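Mevalonate kinase (Staphylococcus aureus, PDB 2X7I) probably catalyses the ATP-dependent phosphorylation of mevalonate to 5-phosphomevalonate, the first kinase step of the mevalonate route to isoprenoids. Local coordinates at residues I15-E20 / G174-I179; H21-T24 / P28-A31; A106-F111 / N133-I138; E126-K131 / T150-K155; P156-K161 / E165-L170. All blocks are in the same frame, centred on the assembly; numbering follows the deposited sequence.

Contact 1 of 5, residues I15-E20 / G174-I179; sequences IILIGE and GYMVVI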
# COMPACT_ATOMS: atom_id res chain seq x y z
N ILE A 15 1.54 3.07 1.61
CA ILE A 15 2.76 3.34 0.85
C ILE A 15 3.92 3.58 1.79
O ILE A 15 3.78 4.27 2.80
CB ILE A 15 2.61 4.56 -0.10
CG1 ILE A 15 1.40 4.36 -1.02
CG2 ILE A 15 3.90 4.78 -0.91
CD1 ILE A 15 1.58 4.89 -2.43
N ILE A 16 5.06 2.98 1.47
CA ILE A 16 6.32 3.31 2.12
C ILE A 16 6.86 4.48 1.33
O ILE A 16 7.36 4.31 0.21
CB ILE A 16 7.33 2.13 2.08
CG1 ILE A 16 6.75 0.86 2.73
CG2 ILE A 16 8.62 2.52 2.77
CD1 ILE A 16 6.33 1.03 4.19
N LEU A 17 6.71 5.69 1.87
CA LEU A 17 7.19 6.89 1.21
C LEU A 17 8.70 6.84 1.02
O LEU A 17 9.21 7.15 -0.06
CB LEU A 17 6.83 8.13 2.03
CG LEU A 17 5.37 8.58 2.02
CD1 LEU A 17 5.27 9.88 2.80
CD2 LEU A 17 4.83 8.77 0.61
N ILE A 18 9.40 6.46 2.09
CA ILE A 18 10.85 6.31 2.09
C ILE A 18 11.15 5.10 2.94
O ILE A 18 10.55 4.93 4.01
CB ILE A 18 11.56 7.51 2.72
CG1 ILE A 18 11.04 8.83 2.17
CG2 ILE A 18 13.07 7.43 2.50
CD1 ILE A 18 11.19 9.98 3.16
N GLY A 19 12.07 4.26 2.48
CA GLY A 19 12.43 3.04 3.18
C GLY A 19 12.33 1.84 2.26
O GLY A 19 11.75 1.93 1.18
N GLU A 20 12.91 0.73 2.69
CA GLU A 20 12.94 -0.48 1.88
C GLU A 20 11.61 -1.22 1.83
O GLU A 20 10.71 -0.99 2.63
CB GLU A 20 14.07 -1.43 2.34
CG GLU A 20 13.90 -2.09 3.71
CD GLU A 20 15.23 -2.58 4.29
OE1 GLU A 20 15.72 -3.65 3.87
OE2 GLU A 20 15.79 -1.88 5.17
N GLY A 174 -0.63 19.17 -0.38
CA GLY A 174 -0.18 18.74 -1.69
C GLY A 174 -0.72 17.39 -2.11
O GLY A 174 -1.54 16.79 -1.42
N TYR A 175 -0.24 16.93 -3.26
CA TYR A 175 -0.73 15.71 -3.88
C TYR A 175 0.44 14.85 -4.30
O TYR A 175 1.54 15.34 -4.58
CB TYR A 175 -1.59 16.04 -5.10
CG TYR A 175 -2.91 16.69 -4.73
CD1 TYR A 175 -2.96 18.02 -4.32
CD2 TYR A 175 -4.09 15.97 -4.78
CE1 TYR A 175 -4.16 18.62 -3.97
CE2 TYR A 175 -5.30 16.56 -4.44
CZ TYR A 175 -5.33 17.88 -4.04
OH TYR A 175 -6.53 18.46 -3.70
N MET A 176 0.18 13.54 -4.33
CA MET A 176 1.17 12.57 -4.74
C MET A 176 0.53 11.69 -5.79
O MET A 176 -0.51 11.07 -5.54
CB MET A 176 1.63 11.74 -3.53
CG MET A 176 2.59 10.61 -3.87
SD MET A 176 3.26 9.79 -2.42
CE MET A 176 1.81 9.01 -1.71
N VAL A 177 1.13 11.66 -6.98
CA VAL A 177 0.73 10.71 -8.02
C VAL A 177 1.50 9.41 -7.82
O VAL A 177 2.72 9.42 -7.75
CB VAL A 177 1.01 11.24 -9.45
CG1 VAL A 177 0.62 10.21 -10.50
CG2 VAL A 177 0.26 12.54 -9.68
N VAL A 178 0.77 8.31 -7.73
CA VAL A 178 1.35 6.99 -7.55
C VAL A 178 1.26 6.27 -8.89
O VAL A 178 0.18 6.13 -9.44
CB VAL A 178 0.61 6.21 -6.46
CG1 VAL A 178 1.14 4.79 -6.33
CG2 VAL A 178 0.72 6.96 -5.13
N ILE A 179 2.40 5.85 -9.42
CA ILE A 179 2.46 5.18 -10.72
C ILE A 179 2.95 3.74 -10.59
O ILE A 179 3.94 3.47 -9.93
CB ILE A 179 3.40 5.92 -11.67
CG1 ILE A 179 2.89 7.34 -11.93
CG2 ILE A 179 3.54 5.15 -12.98
CD1 ILE A 179 3.96 8.31 -12.43

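Contact 2 of 5, residues H21-T24 / P28-A31; sequences HAVT and PAIA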
# COMPACT_ATOMS: atom_id res chain seq x y z
N HIS A 21 11.51 -2.09 0.84
CA HIS A 21 10.37 -2.98 0.67
C HIS A 21 10.27 -3.97 1.84
O HIS A 21 11.27 -4.46 2.34
CB HIS A 21 10.54 -3.73 -0.66
CG HIS A 21 9.54 -4.82 -0.88
ND1 HIS A 21 9.84 -6.15 -0.69
CD2 HIS A 21 8.25 -4.78 -1.28
CE1 HIS A 21 8.78 -6.88 -0.96
NE2 HIS A 21 7.80 -6.08 -1.33
N ALA A 22 9.04 -4.25 2.26
CA ALA A 22 8.77 -5.25 3.32
C ALA A 22 9.62 -4.97 4.56
O ALA A 22 10.21 -5.88 5.16
CB ALA A 22 9.02 -6.66 2.79
N VAL A 23 9.68 -3.70 4.93
CA VAL A 23 10.54 -3.26 6.02
C VAL A 23 10.15 -3.95 7.32
O VAL A 23 8.99 -4.30 7.52
CB VAL A 23 10.48 -1.75 6.19
CG1 VAL A 23 9.06 -1.30 6.55
CG2 VAL A 23 11.48 -1.32 7.24
N THR A 24 11.14 -4.17 8.17
CA THR A 24 10.93 -4.81 9.45
C THR A 24 11.42 -3.86 10.52
O THR A 24 12.25 -2.97 10.25
CB THR A 24 11.68 -6.14 9.54
OG1 THR A 24 11.11 -6.95 10.57
CG2 THR A 24 13.16 -5.91 9.81
N PRO A 28 14.98 1.66 8.88
CA PRO A 28 14.26 2.93 8.72
C PRO A 28 13.18 2.93 7.62
O PRO A 28 13.38 2.39 6.53
CB PRO A 28 15.36 3.93 8.36
CG PRO A 28 16.63 3.23 8.59
CD PRO A 28 16.37 1.78 8.42
N ALA A 29 12.04 3.55 7.93
CA ALA A 29 10.94 3.66 7.00
C ALA A 29 9.90 4.70 7.45
O ALA A 29 9.74 4.96 8.64
CB ALA A 29 10.27 2.29 6.81
N ILE A 30 9.20 5.28 6.48
CA ILE A 30 7.99 6.04 6.75
C ILE A 30 6.84 5.50 5.89
O ILE A 30 6.84 5.65 4.67
CB ILE A 30 8.18 7.54 6.50
CG1 ILE A 30 9.20 8.10 7.49
CG2 ILE A 30 6.84 8.26 6.59
CD1 ILE A 30 8.93 9.50 7.96
N ALA A 31 5.87 4.88 6.55
CA ALA A 31 4.69 4.35 5.89
C ALA A 31 3.50 5.27 6.19
O ALA A 31 3.42 5.84 7.28
CB ALA A 31 4.40 2.96 6.38

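Contact 3 of 5, residues A106-F111 / N133-I138; sequences AVAVAF and NWAEQI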
# COMPACT_ATOMS: atom_id res chain seq x y z
N ALA A 106 -4.18 -5.22 3.37
CA ALA A 106 -5.49 -4.65 3.07
C ALA A 106 -6.59 -5.73 3.04
O ALA A 106 -7.62 -5.59 3.72
CB ALA A 106 -5.46 -3.90 1.75
N VAL A 107 -6.37 -6.79 2.27
CA VAL A 107 -7.29 -7.92 2.21
C VAL A 107 -7.55 -8.46 3.62
O VAL A 107 -8.71 -8.71 4.00
CB VAL A 107 -6.76 -9.06 1.27
CG1 VAL A 107 -7.55 -10.34 1.43
CG2 VAL A 107 -6.81 -8.61 -0.19
N ALA A 108 -6.49 -8.59 4.41
CA ALA A 108 -6.62 -9.16 5.75
C ALA A 108 -7.42 -8.27 6.69
O ALA A 108 -8.24 -8.76 7.44
CB ALA A 108 -5.25 -9.47 6.34
N VAL A 109 -7.17 -6.97 6.65
CA VAL A 109 -7.92 -6.01 7.47
C VAL A 109 -9.41 -5.97 7.05
O VAL A 109 -10.29 -5.96 7.90
CB VAL A 109 -7.29 -4.60 7.41
CG1 VAL A 109 -8.18 -3.55 8.09
CG2 VAL A 109 -5.90 -4.63 8.06
N ALA A 110 -9.66 -5.96 5.74
CA ALA A 110 -11.00 -5.98 5.19
C ALA A 110 -11.73 -7.26 5.54
O ALA A 110 -12.90 -7.24 5.96
CB ALA A 110 -10.95 -5.80 3.69
N PHE A 111 -11.05 -8.39 5.38
CA PHE A 111 -11.68 -9.68 5.67
C PHE A 111 -12.04 -9.84 7.15
O PHE A 111 -13.12 -10.37 7.48
CB PHE A 111 -10.80 -10.84 5.23
CG PHE A 111 -11.44 -12.16 5.43
CD1 PHE A 111 -12.33 -12.66 4.50
CD2 PHE A 111 -11.22 -12.88 6.59
CE1 PHE A 111 -12.98 -13.87 4.71
CE2 PHE A 111 -11.85 -14.09 6.80
CZ PHE A 111 -12.73 -14.59 5.86
N ASN A 133 -2.79 -9.58 11.35
CA ASN A 133 -1.42 -10.08 11.24
C ASN A 133 -1.43 -11.61 11.11
O ASN A 133 -0.70 -12.16 10.29
CB ASN A 133 -0.53 -9.60 12.41
CG ASN A 133 -0.04 -8.14 12.22
OD1 ASN A 133 -0.21 -7.29 13.10
ND2 ASN A 133 0.57 -7.86 11.07
N TRP A 134 -2.30 -12.28 11.87
CA TRP A 134 -2.44 -13.74 11.77
C TRP A 134 -2.98 -14.18 10.41
O TRP A 134 -2.53 -15.20 9.86
CB TRP A 134 -3.33 -14.30 12.89
CG TRP A 134 -2.89 -13.94 14.32
CD1 TRP A 134 -1.73 -13.32 14.70
CD2 TRP A 134 -3.62 -14.20 15.53
NE1 TRP A 134 -1.71 -13.16 16.07
CE2 TRP A 134 -2.85 -13.70 16.60
CE3 TRP A 134 -4.86 -14.80 15.81
CZ2 TRP A 134 -3.27 -13.78 17.93
CZ3 TRP A 134 -5.27 -14.88 17.13
CH2 TRP A 134 -4.48 -14.37 18.18
N ALA A 135 -3.92 -13.42 9.85
CA ALA A 135 -4.52 -13.75 8.54
C ALA A 135 -3.51 -13.59 7.40
O ALA A 135 -3.46 -14.42 6.49
CB ALA A 135 -5.77 -12.91 8.28
N GLU A 136 -2.71 -12.53 7.47
CA GLU A 136 -1.60 -12.33 6.53
C GLU A 136 -0.63 -13.51 6.54
O GLU A 136 -0.25 -14.02 5.49
CB GLU A 136 -0.86 -11.05 6.88
CG GLU A 136 -1.68 -9.79 6.66
CD GLU A 136 -1.18 -8.64 7.49
OE1 GLU A 136 0.04 -8.57 7.74
OE2 GLU A 136 -2.00 -7.79 7.88
N GLN A 137 -0.26 -13.98 7.73
CA GLN A 137 0.61 -15.16 7.87
C GLN A 137 0.03 -16.40 7.18
O GLN A 137 0.72 -17.07 6.41
CB GLN A 137 0.89 -15.44 9.36
CG GLN A 137 1.50 -16.79 9.67
CD GLN A 137 2.94 -16.91 9.21
OE1 GLN A 137 3.73 -15.97 9.34
NE2 GLN A 137 3.29 -18.08 8.68
N ILE A 138 -1.23 -16.68 7.45
CA ILE A 138 -1.94 -17.83 6.89
C ILE A 138 -2.15 -17.72 5.38
O ILE A 138 -1.90 -18.67 4.64
CB ILE A 138 -3.32 -17.97 7.55
CG1 ILE A 138 -3.15 -18.48 8.99
CG2 ILE A 138 -4.24 -18.89 6.76
CD1 ILE A 138 -4.43 -18.36 9.79

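Contact 4 of 5, residues E126-K131 / T150-K155; sequences EELIEK and TIVSGK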
# COMPACT_ATOMS: atom_id res chain seq x y z
N GLU A 126 -6.68 -3.17 18.57
CA GLU A 126 -5.64 -4.17 18.86
C GLU A 126 -6.07 -5.59 18.48
O GLU A 126 -5.24 -6.38 18.09
CB GLU A 126 -5.18 -4.12 20.32
CG GLU A 126 -3.70 -3.73 20.49
CD GLU A 126 -2.73 -4.76 19.89
OE1 GLU A 126 -2.98 -5.98 19.98
OE2 GLU A 126 -1.70 -4.34 19.33
N GLU A 127 -7.36 -5.88 18.59
CA GLU A 127 -7.90 -7.17 18.17
C GLU A 127 -7.77 -7.34 16.65
O GLU A 127 -7.35 -8.39 16.16
CB GLU A 127 -9.36 -7.29 18.61
CG GLU A 127 -9.88 -8.71 18.66
CD GLU A 127 -11.19 -8.85 19.45
OE1 GLU A 127 -11.76 -9.98 19.43
OE2 GLU A 127 -11.64 -7.85 20.09
N LEU A 128 -8.13 -6.30 15.91
CA LEU A 128 -7.98 -6.27 14.47
C LEU A 128 -6.53 -6.45 14.07
O LEU A 128 -6.23 -7.19 13.14
CB LEU A 128 -8.52 -4.93 13.91
CG LEU A 128 -8.42 -4.68 12.41
CD1 LEU A 128 -8.86 -5.92 11.62
CD2 LEU A 128 -9.23 -3.41 12.01
N ILE A 129 -5.63 -5.75 14.77
CA ILE A 129 -4.19 -5.84 14.53
C ILE A 129 -3.71 -7.28 14.64
O ILE A 129 -3.05 -7.79 13.73
CB ILE A 129 -3.38 -4.98 15.55
CG1 ILE A 129 -3.62 -3.48 15.34
CG2 ILE A 129 -1.89 -5.29 15.44
CD1 ILE A 129 -3.13 -2.98 14.01
N GLU A 130 -4.06 -7.93 15.75
CA GLU A 130 -3.69 -9.32 15.98
C GLU A 130 -4.27 -10.26 14.92
O GLU A 130 -3.55 -11.08 14.36
CB GLU A 130 -4.16 -9.78 17.36
CG GLU A 130 -3.58 -8.98 18.54
CD GLU A 130 -2.14 -9.30 18.82
OE1 GLU A 130 -1.63 -10.29 18.27
OE2 GLU A 130 -1.52 -8.58 19.62
N LYS A 131 -5.56 -10.15 14.65
CA LYS A 131 -6.23 -11.04 13.71
C LYS A 131 -5.79 -10.81 12.27
O LYS A 131 -5.67 -11.75 11.50
CB LYS A 131 -7.75 -10.90 13.82
CG LYS A 131 -8.36 -11.53 15.06
CD LYS A 131 -8.68 -13.01 14.85
CE LYS A 131 -9.73 -13.51 15.85
NZ LYS A 131 -9.76 -15.01 15.98
N THR A 150 -0.16 0.84 10.16
CA THR A 150 -0.43 2.06 9.39
C THR A 150 -1.87 2.05 8.89
O THR A 150 -2.59 3.04 9.03
CB THR A 150 0.52 2.20 8.19
OG1 THR A 150 1.88 2.16 8.65
CG2 THR A 150 0.27 3.50 7.45
N ILE A 151 -2.30 0.93 8.31
CA ILE A 151 -3.65 0.78 7.78
C ILE A 151 -4.73 0.90 8.87
O ILE A 151 -5.65 1.70 8.73
CB ILE A 151 -3.81 -0.56 7.03
CG1 ILE A 151 -3.03 -0.52 5.71
CG2 ILE A 151 -5.27 -0.84 6.71
CD1 ILE A 151 -2.94 -1.87 5.06
N VAL A 152 -4.62 0.12 9.94
CA VAL A 152 -5.61 0.11 11.01
C VAL A 152 -5.73 1.45 11.73
O VAL A 152 -6.83 1.99 11.86
CB VAL A 152 -5.33 -1.01 12.03
CG1 VAL A 152 -6.24 -0.87 13.24
CG2 VAL A 152 -5.52 -2.35 11.38
N SER A 153 -4.60 1.99 12.16
CA SER A 153 -4.57 3.30 12.83
C SER A 153 -4.98 4.46 11.93
O SER A 153 -5.45 5.48 12.41
CB SER A 153 -3.17 3.58 13.39
OG SER A 153 -2.22 3.76 12.33
N GLY A 154 -4.78 4.33 10.63
CA GLY A 154 -4.99 5.45 9.70
C GLY A 154 -3.98 6.58 9.91
O GLY A 154 -4.24 7.73 9.54
N LYS A 155 -2.83 6.25 10.49
CA LYS A 155 -1.80 7.23 10.79
C LYS A 155 -0.44 6.79 10.22
O LYS A 155 -0.23 5.59 9.97
CB LYS A 155 -1.70 7.40 12.30
CG LYS A 155 -2.92 8.08 12.91
CD LYS A 155 -3.04 7.76 14.40
CE LYS A 155 -4.13 8.60 15.07
NZ LYS A 155 -5.39 8.60 14.26

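Contact 5 of 5, residues P156-K161 / E165-L170; sequences PVWFQK and ETLKTL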
# COMPACT_ATOMS: atom_id res chain seq x y z
N PRO A 156 0.48 7.76 10.00
CA PRO A 156 1.81 7.37 9.55
C PRO A 156 2.55 6.61 10.64
O PRO A 156 2.33 6.87 11.82
CB PRO A 156 2.50 8.71 9.26
CG PRO A 156 1.46 9.73 9.24
CD PRO A 156 0.36 9.22 10.12
N VAL A 157 3.38 5.66 10.24
CA VAL A 157 4.24 4.91 11.16
C VAL A 157 5.70 5.15 10.74
O VAL A 157 6.04 5.02 9.57
CB VAL A 157 3.95 3.40 11.11
CG1 VAL A 157 5.00 2.63 11.93
CG2 VAL A 157 2.54 3.12 11.60
N TRP A 158 6.53 5.49 11.71
CA TRP A 158 7.91 5.88 11.49
C TRP A 158 8.81 4.89 12.21
O TRP A 158 8.67 4.73 13.43
CB TRP A 158 8.12 7.31 12.02
CG TRP A 158 9.55 7.74 12.20
CD1 TRP A 158 10.59 7.50 11.34
CD2 TRP A 158 10.10 8.48 13.30
NE1 TRP A 158 11.75 8.04 11.84
CE2 TRP A 158 11.48 8.65 13.04
CE3 TRP A 158 9.56 9.01 14.48
CZ2 TRP A 158 12.33 9.34 13.92
CZ3 TRP A 158 10.41 9.69 15.36
CH2 TRP A 158 11.78 9.85 15.07
N PHE A 159 9.69 4.22 11.47
CA PHE A 159 10.74 3.35 12.03
C PHE A 159 12.09 4.07 11.97
O PHE A 159 12.41 4.67 10.94
CB PHE A 159 10.88 2.05 11.21
CG PHE A 159 9.81 1.00 11.47
CD1 PHE A 159 8.64 1.28 12.18
CD2 PHE A 159 9.98 -0.28 10.95
CE1 PHE A 159 7.68 0.28 12.38
CE2 PHE A 159 9.02 -1.27 11.14
CZ PHE A 159 7.86 -0.99 11.86
N GLN A 160 12.89 3.99 13.03
CA GLN A 160 14.26 4.53 13.04
C GLN A 160 15.12 3.84 14.09
O GLN A 160 14.73 3.80 15.26
CB GLN A 160 14.25 6.02 13.38
CG GLN A 160 15.53 6.76 12.99
CD GLN A 160 15.56 7.15 11.52
OE1 GLN A 160 14.55 7.59 10.97
NE2 GLN A 160 16.71 6.97 10.88
N LYS A 161 16.31 3.37 13.70
CA LYS A 161 17.27 2.82 14.66
C LYS A 161 16.61 1.72 15.50
O LYS A 161 16.17 0.73 14.95
CB LYS A 161 17.88 3.93 15.54
CG LYS A 161 18.94 4.79 14.86
CD LYS A 161 19.61 5.73 15.89
CE LYS A 161 21.00 6.19 15.45
NZ LYS A 161 21.81 6.68 16.61
N GLU A 165 7.43 4.64 16.06
CA GLU A 165 6.37 5.52 16.56
C GLU A 165 5.23 5.62 15.56
O GLU A 165 5.42 5.41 14.36
CB GLU A 165 6.90 6.94 16.81
CG GLU A 165 8.18 7.03 17.64
CD GLU A 165 8.02 6.52 19.06
OE1 GLU A 165 9.04 6.11 19.67
OE2 GLU A 165 6.88 6.55 19.58
N THR A 166 4.05 5.94 16.07
CA THR A 166 2.90 6.24 15.24
C THR A 166 2.67 7.73 15.31
O THR A 166 2.51 8.27 16.39
CB THR A 166 1.65 5.49 15.72
OG1 THR A 166 1.82 4.09 15.47
CG2 THR A 166 0.40 5.98 14.98
N LEU A 167 2.69 8.40 14.17
CA LEU A 167 2.57 9.86 14.14
C LEU A 167 1.10 10.27 14.14
O LEU A 167 0.20 9.42 14.17
CB LEU A 167 3.29 10.43 12.91
CG LEU A 167 4.75 9.97 12.67
CD1 LEU A 167 5.33 10.65 11.44
CD2 LEU A 167 5.63 10.24 13.89
N LYS A 168 0.85 11.58 14.13
CA LYS A 168 -0.51 12.09 14.00
C LYS A 168 -0.95 12.00 12.54
O LYS A 168 -0.11 11.83 11.65
CB LYS A 168 -0.59 13.53 14.51
CG LYS A 168 -0.40 13.62 16.02
CD LYS A 168 0.26 14.92 16.48
CE LYS A 168 -0.74 15.92 17.01
NZ LYS A 168 -0.05 17.08 17.64
N THR A 169 -2.26 12.12 12.29
CA THR A 169 -2.82 12.00 10.94
C THR A 169 -2.03 12.81 9.91
O THR A 169 -1.60 13.92 10.18
CB THR A 169 -4.32 12.43 10.91
OG1 THR A 169 -5.12 11.43 11.55
CG2 THR A 169 -4.82 12.61 9.48
N LEU A 170 -1.86 12.25 8.72
CA LEU A 170 -1.07 12.90 7.68
C LEU A 170 -1.74 14.19 7.20
O LEU A 170 -2.92 14.20 6.83
CB LEU A 170 -0.81 11.96 6.49
CG LEU A 170 0.29 12.45 5.52
CD1 LEU A 170 1.63 12.61 6.23
CD2 LEU A 170 0.43 11.51 4.33

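Contact 1 of 5, residues I15-E20 / G174-I179
Flat groups take no part where Ile15 and Leu17 meet Met176 and Val178; methyl groups and one sulfur do the touching. The side chain of Phe34, from strand 29-45, touches both Ile15 and Val178 and so borders the contact. Ile15 and Val178 point at each other tip to tip: CD1 of Ile15 enters the fork of the valine, 3.5 Å from Val178 CG2 and 3.9 Å from Val178 CG1. That reach follows from an Ile15 CG1 placed anti to the carbonyl carbon (chi1 -55°). The backbones stay well apart, with Ile15 CA and Val178 CA 9.3 Å from each other, so this is layer-on-layer packing and not strand pairing.

The layers belong to different parts of a GHMP kinase. Residues 15-16 lie on strand 6-16 of the mixed sheet, whereas 175-179 lie in the four-stranded antiparallel sheet, whose connections match a ferredoxin-like fold. Met176 and Val178 face strand 6-16; Val177 and Ile179 turn to the other side, against helix 283-295.

Met176 leaves its strand with CG anti to the backbone N (chi1 176°) and runs straight on through CG, which brings Met176 SD to 3.6 Å from Leu17 CD2. The bend at the thioether (chi3 66°) then brings Met176 CE to 3.8 Å from the same Leu17 CD2, the two side chains meeting at a slant. CE of Met176 also borders Ile15 CD1 at 4.2 Å. Where the chain turns its corner, the carbonyl O of Leu17 is hydrogen-bonded to Lys266 NZ, a polar tie to strand 264-267.

Contact 2 of 5, residues H21-T24 / P28-A31
Val23 and Ala29 meet through carbon alone, and the shortest polar bonds beside them belong to the strand that carries Ala29. Ile30 N faces Ile18 O, and Ile30 O faces Leu17 N, a pair of probable backbone hydrogen bonds to Leu17 and Ile18, at the corner that follows strand 6-16. On the other flank, Ala29 O probably accepts from Phe159 N. Residues 29-31 are thereby gripped from two sides, which fixes the direction in which the Ala29 methyl projects.

Val23 comes down astride that methyl. Its CG1 and CG2 are each 3.8 Å from Ala29 CB, and Val23 CB is barely farther from Ala29 CB, at 4.1 Å, so the isopropyl group meets the methyl with its whole fork. The fork is turned by a chi1 of 62°, which wedges CG1 into the gap flanked by both backbone N and C, with CG2 opposite the N.

The loop that carries Val23 joins strand 6-16 to its antiparallel neighbour 29-45 in the mixed sheet. Ala22, with phi and psi both positive (52° and 44°), breaks the extended run just before Val23, and the bond from Thr24 N to Glu27 OE1 ties the short link leading to Pro28. Val23 also touches Ile146 of helix 145-153 and the side chain of Phe159, so the loop folds over the same sheet face that this helix covers. Ile30 points away from the loop, and its side chain touches Val214, Ala217 and Ile221 of helix 203-222.

Contact 3 of 5, residues A106-F111 / N133-I138
Ala108 and Ala135 point their methyls at each other across two helices, CB to CB 4.0 Å. Small side chains at both positions permit a close approach, and Ala108 CA is 5.8 Å from Ala135 CA. Beside this pair Glu136 lies along the interface: its CG, anti to the carbonyl carbon (chi1 -67°), and its extended chain carry the acid past the Ala108 methyl. Ala108 CB is 3.6 Å from Glu136 CG and 4.0 Å from Glu136 OE2, so the aliphatic stem makes the closer touch.

The buried carboxylate takes its polar partners from beyond the two helices. OE2 is hydrogen-bonded to Thr148 OG1 and OE1 to the backbone N of Ser144, two bonds that fix its rotation and tie helix 125-140 to the start of helix 145-153.

Helix 103-119, which in GHMP kinases follows the glycine- and serine-rich phosphate loop, is packed on more than one side. Ala106 and Ala110 rest on Ile39 of strand 29-45, Val109 meets Ile151 and Val152 of helix 145-153, and helix 70-80 reaches Phe111 through Val74 and Ala135 through Leu73.

Contact 4 of 5, residues E126-K131 / T150-K155
Val152 packs between Leu128 and Ile129 in a helix-to-helix contact of the GHMP kinase N-terminal domain, where helix 125-140 lies against the last turn of helix 145-153. The backbones come nearest at Ile129 and Val152, whose CA atoms are 7.1 Å apart.

Apolar packing makes the whole contact between the helices. Ile129 sends CD1 over the branch point of the valine, 3.6 Å from Val152 CB and equally close to CG2. Its CG1 stands anti to the carbonyl carbon, with chi1 and chi2 both near -65°, and this folds the terminal methyl round toward the partner helix. Leu128 behaves differently: it and Val152 run alongside in opposing senses, flank to flank, with Leu128 CG 3.9 Å from Val152 CG2 and Leu128 CD2 4.1 Å from Val152 CG1. Leu128 is backed by Val112 and Arg113 of helix 103-119, so its side chain sits where three helices converge.

Polar bonds do not join the two segments; they lie within one segment or run to a neighbouring element. Glu127 OE1 is hydrogen-bonded to Tyr116 OH of helix 103-119. Gly154, the first residue after helix 145-153, leaves helical angles with a positive phi of 67°; the backbone bond from its N to Thr150 O is weak. Just before it Ser153 forms an ST turn at the exit from the helix, ahead of strand 157-160. Ser153 OG is bound to Gln149 O one turn back and accepts from Lys155 N at 3.2 Å, with 148° at the hydrogen.

Contact 5 of 5, residues P156-K161 / E165-L170
Trp158 and Glu165 form the hydrogen-bonded antiparallel pair of a beta hairpin, strands 157-160 and 163-166. Trp158 N gives to Glu165 O at 2.9 Å (175° at the hydrogen), and Glu165 N returns a bond of 2.9 Å to Trp158 O. Val157 and Thr166 are the non-hydrogen-bonded pair; Val157 N turns outward to Ala31 O of strand 29-45. Beyond them Leu167 N gives to Pro156 O at 2.8 Å, tilted from the carbonyl plane. Pro156, with no N-H to offer, sets its ring across Leu167 at about a right angle, Pro156 CB 4.1 Å from Leu167 CD1.

The indole nitrogen is also satisfied: Trp158 NE1 meets Gln160 OE1 at 3.0 Å, in the ring plane and on a lone pair of the amide. Gln160 NE2 in turn is bound to Gly211 O, which settles which end of the amide faces the indole. With CG anti to the backbone N (chi1 165°), the Trp158 ring lies alongside Glu165, CE3 4.0 Å from Glu165 CG.

The chemistry implies a hairpin joined by backbone bonds; the Gln160 link, with Trp158 packed on Val214 and Ser218, is consistent with an indole restrained against helix 203-222.

In the fold
Contact 1 closes the longest loop: its segments, 154 residues apart at their closest ends, join the mixed sheet to the four-stranded antiparallel sheet, and all the other contacts are nested inside that loop. Contacts 2 and 5 lie on adjacent strands of the mixed sheet, 29-45 and 157-160, their centres about 11 Å apart, and contact 2 also bonds to Leu17 and Ile18 of contact 1. Contacts 3 and 4, centres about 11 Å apart, share helix 125-140 and alternate along the chain. Helix 145-153 links the groups, as Thr150 of contact 4 packs on Ala31 and Val157. Contacts 1 and 3, about 23 Å apart between centres, do not touch. The helices thus pack on the mixed sheet, and the mixed sheet in turn on the four-stranded one.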